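Local structure of Lmo0488 protein (5TED) at residues 19-24 and 201-206. The protein is a LysR-type transcriptional regulator, QuiR, that activates protocatechuate biosynthesis genes in response to shikimate, which this effector-binding domain holds. Numbering follows the deposited sequence.
Sequences PELVQN and LRYGKK
E20, L21 and N24 of helix 17-26 meet a single residue, Y203, of helix 191-208. The two helices belong to the periplasmic-binding-protein-like effector domain of a LysR regulator. Here the C-terminal helix crosses the first helix of the domain. The short segments run at 122° to each other, with their axes 11.1 Å apart at closest approach. Such spacing is wide, and the Y203 side chain bridges it. P19 packs on G143 of the second subunit. E20 extends its chain with CG anti to the backbone N (chi1 -174°). This carries the carboxylate to the edge of the Y203 ring, with the two planes nearly perpendicular. Y203 OH donates to E20 OE2 at 2.6 Å, on the anti side of the carboxylate and slightly out of its plane. L21 follows and is buried. Its CD2 lies 3.8 Å from Y203 CD1, near the base of the ring, and its side chain also touches F199 and F208. V22 packs on Y149 and Q23 on V147, both of the second subunit. N24 points toward the other helix, and its amide plane lies 40° from the ring plane of Y203. Its CG comes within 3.9 Å of Y203 CE2. The amide is steadied within its own helix: N24 ND2 donates to E20 O at 2.9 Å, and N24 N reaches the same oxygen from the opposite face of the carbonyl plane.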
ATOM      1  N   PRO A  19       5.098  -8.766  10.371  1.00 13.61           N
ATOM      2  CA  PRO A  19       6.305  -8.540  11.190  1.00  9.88           C
ATOM      3  C   PRO A  19       6.296  -9.305  12.504  1.00 16.02           C
ATOM      4  O   PRO A  19       7.318  -9.891  12.887  1.00 14.63           O
ATOM      5  CB  PRO A  19       6.262  -7.023  11.444  1.00 15.58           C
ATOM      6  CG  PRO A  19       5.533  -6.467  10.231  1.00 14.21           C
ATOM      7  CD  PRO A  19       4.479  -7.501   9.928  1.00 11.43           C
ATOM      8  N   GLU A  20       5.152  -9.324  13.200  1.00 12.59           N
ATOM      9  CA  GLU A  20       5.055 -10.040  14.472  1.00 11.74           C
ATOM     10  C   GLU A  20       5.271 -11.537  14.289  1.00 10.27           C
ATOM     11  O   GLU A  20       5.984 -12.177  15.074  1.00 11.65           O
ATOM     12  CB  GLU A  20       3.690  -9.778  15.115  1.00 13.15           C
ATOM     13  CG  GLU A  20       3.553 -10.384  16.553  1.00 18.89           C
ATOM     14  CD  GLU A  20       2.236 -10.006  17.249  1.00 16.76           C
ATOM     15  OE1 GLU A  20       1.482  -9.176  16.704  1.00 13.83           O
ATOM     16  OE2 GLU A  20       1.960 -10.533  18.350  1.00 18.10           O
ATOM     17  N   LEU A  21       4.646 -12.116  13.265  1.00 14.09           N
ATOM     18  CA  LEU A  21       4.818 -13.538  12.972  1.00 13.68           C
ATOM     19  C   LEU A  21       6.259 -13.859  12.587  1.00 18.06           C
ATOM     20  O   LEU A  21       6.846 -14.833  13.074  1.00 14.42           O
ATOM     21  CB  LEU A  21       3.865 -13.940  11.837  1.00 12.84           C
ATOM     22  CG  LEU A  21       2.377 -14.003  12.187  1.00 14.14           C
ATOM     23  CD1 LEU A  21       1.558 -14.186  10.945  1.00 15.65           C
ATOM     24  CD2 LEU A  21       2.103 -15.180  13.153  1.00 14.03           C
ATOM     25  N   VAL A  22       6.847 -13.052  11.702  1.00 14.94           N
ATOM     26  CA  VAL A  22       8.202 -13.331  11.223  1.00 14.57           C
ATOM     27  C   VAL A  22       9.214 -13.175  12.347  1.00 13.62           C
ATOM     28  O   VAL A  22      10.121 -14.001  12.511  1.00 15.15           O
ATOM     29  CB  VAL A  22       8.538 -12.405  10.046  1.00 12.93           C
ATOM     30  CG1 VAL A  22      10.043 -12.393   9.801  1.00 18.11           C
ATOM     31  CG2 VAL A  22       7.790 -12.857   8.784  1.00 15.86           C
ATOM     32  N   GLN A  23       9.075 -12.120  13.145  1.00 12.25           N
ATOM     33  CA  GLN A  23      10.012 -11.899  14.238  1.00 12.20           C
ATOM     34  C   GLN A  23       9.954 -13.050  15.243  1.00 15.81           C
ATOM     35  O   GLN A  23      10.993 -13.579  15.654  1.00 15.62           O
ATOM     36  CB  GLN A  23       9.723 -10.546  14.902  1.00 18.84           C
ATOM     37  CG  GLN A  23      10.810 -10.068  15.871  1.00 24.74           C
ATOM     38  CD  GLN A  23      10.725 -10.730  17.221  1.00 24.08           C
ATOM     39  OE1 GLN A  23       9.638 -10.975  17.733  1.00 28.52           O
ATOM     40  NE2 GLN A  23      11.873 -11.013  17.813  1.00 28.11           N
ATOM     41  N   ASN A  24       8.744 -13.469  15.635  1.00 16.59           N
ATOM     42  CA  ASN A  24       8.625 -14.548  16.613  1.00 19.79           C
ATOM     43  C   ASN A  24       9.057 -15.890  16.024  1.00 15.71           C
ATOM     44  O   ASN A  24       9.746 -16.673  16.692  1.00 16.75           O
ATOM     45  CB  ASN A  24       7.191 -14.624  17.148  1.00 15.58           C
ATOM     46  CG  ASN A  24       6.927 -13.619  18.268  1.00 21.53           C
ATOM     47  OD1 ASN A  24       7.257 -13.888  19.424  1.00 19.65           O
ATOM     48  ND2 ASN A  24       6.337 -12.467  17.938  1.00 16.16           N
ATOM     49  N   LEU A 201      -0.411 -20.613  12.512  1.00 12.13           N
ATOM     50  CA  LEU A 201      -1.756 -20.989  12.953  1.00 18.72           C
ATOM     51  C   LEU A 201      -1.836 -21.100  14.473  1.00 22.62           C
ATOM     52  O   LEU A 201      -2.825 -20.664  15.093  1.00 15.74           O
ATOM     53  CB  LEU A 201      -2.162 -22.305  12.287  1.00 17.76           C
ATOM     54  CG  LEU A 201      -2.468 -22.143  10.790  1.00 24.59           C
ATOM     55  CD1 LEU A 201      -2.793 -23.475  10.135  1.00 23.25           C
ATOM     56  CD2 LEU A 201      -3.617 -21.159  10.594  1.00 26.21           C
ATOM     57  N   ARG A 202      -0.817 -21.709  15.090  1.00 12.73           N
ATOM     58  CA  ARG A 202      -0.762 -21.786  16.548  1.00 17.34           C
ATOM     59  C   ARG A 202      -0.734 -20.396  17.164  1.00 15.57           C
ATOM     60  O   ARG A 202      -1.428 -20.126  18.153  1.00 13.65           O
ATOM     61  CB  ARG A 202       0.468 -22.577  16.998  1.00 23.59           C
ATOM     62  CG  ARG A 202       0.360 -24.099  16.921  1.00 38.05           C
ATOM     63  CD  ARG A 202       1.499 -24.789  17.721  1.00 44.06           C
ATOM     64  NE  ARG A 202       2.821 -24.199  17.476  1.00 49.59           N
ATOM     65  CZ  ARG A 202       3.686 -24.635  16.556  1.00 47.44           C
ATOM     66  NH1 ARG A 202       3.377 -25.679  15.787  1.00 47.45           N
ATOM     67  NH2 ARG A 202       4.863 -24.028  16.399  1.00 30.70           N
ATOM     68  N   TYR A 203       0.095 -19.509  16.606  1.00 17.15           N
ATOM     69  CA  TYR A 203       0.229 -18.150  17.126  1.00 13.38           C
ATOM     70  C   TYR A 203      -1.086 -17.382  17.011  1.00 16.23           C
ATOM     71  O   TYR A 203      -1.512 -16.709  17.957  1.00 17.41           O
ATOM     72  CB  TYR A 203       1.334 -17.418  16.354  1.00 16.55           C
ATOM     73  CG  TYR A 203       1.826 -16.167  17.060  1.00 14.87           C
ATOM     74  CD1 TYR A 203       1.205 -14.933  16.860  1.00 16.77           C
ATOM     75  CD2 TYR A 203       2.891 -16.234  17.957  1.00 16.79           C
ATOM     76  CE1 TYR A 203       1.644 -13.799  17.518  1.00 11.11           C
ATOM     77  CE2 TYR A 203       3.347 -15.111  18.617  1.00 12.56           C
ATOM     78  CZ  TYR A 203       2.718 -13.891  18.401  1.00 16.92           C
ATOM     79  OH  TYR A 203       3.164 -12.758  19.082  1.00 14.98           O
ATOM     80  N   GLY A 204      -1.732 -17.464  15.845  1.00 13.96           N
ATOM     81  CA  GLY A 204      -3.009 -16.784  15.657  1.00 11.96           C
ATOM     82  C   GLY A 204      -4.081 -17.289  16.606  1.00 18.78           C
ATOM     83  O   GLY A 204      -4.868 -16.509  17.150  1.00 16.32           O
ATOM     84  N   LYS A 205      -4.135 -18.604  16.809  1.00 13.40           N
ATOM     85  CA  LYS A 205      -5.081 -19.155  17.771  1.00 15.54           C
ATOM     86  C   LYS A 205      -4.847 -18.566  19.156  1.00 14.51           C
ATOM     87  O   LYS A 205      -5.796 -18.207  19.852  1.00 16.88           O
ATOM     88  CB  LYS A 205      -4.965 -20.679  17.792  1.00 23.34           C
ATOM     89  CG  LYS A 205      -6.013 -21.388  18.634  1.00 36.55           C
ATOM     90  CD  LYS A 205      -5.871 -22.900  18.513  1.00 47.08           C
ATOM     91  CE  LYS A 205      -6.967 -23.621  19.297  1.00 57.32           C
ATOM     92  NZ  LYS A 205      -6.924 -25.099  19.091  1.00 59.62           N
ATOM     93  N   LYS A 206      -3.581 -18.441  19.560  1.00 16.24           N
ATOM     94  CA  LYS A 206      -3.251 -17.992  20.907  1.00 16.43           C
ATOM     95  C   LYS A 206      -3.406 -16.482  21.067  1.00 16.57           C
ATOM     96  O   LYS A 206      -3.894 -16.016  22.105  1.00 20.19           O
ATOM     97  CB  LYS A 206      -1.825 -18.430  21.256  1.00 16.77           C
ATOM     98  CG  LYS A 206      -1.404 -18.101  22.672  1.00 18.51           C
ATOM     99  CD  LYS A 206      -0.081 -18.752  22.979  1.00 26.07           C
ATOM    100  CE  LYS A 206       0.342 -18.484  24.417  1.00 32.71           C
ATOM    101  NZ  LYS A 206      -0.567 -19.130  25.400  1.00 32.05           N
TER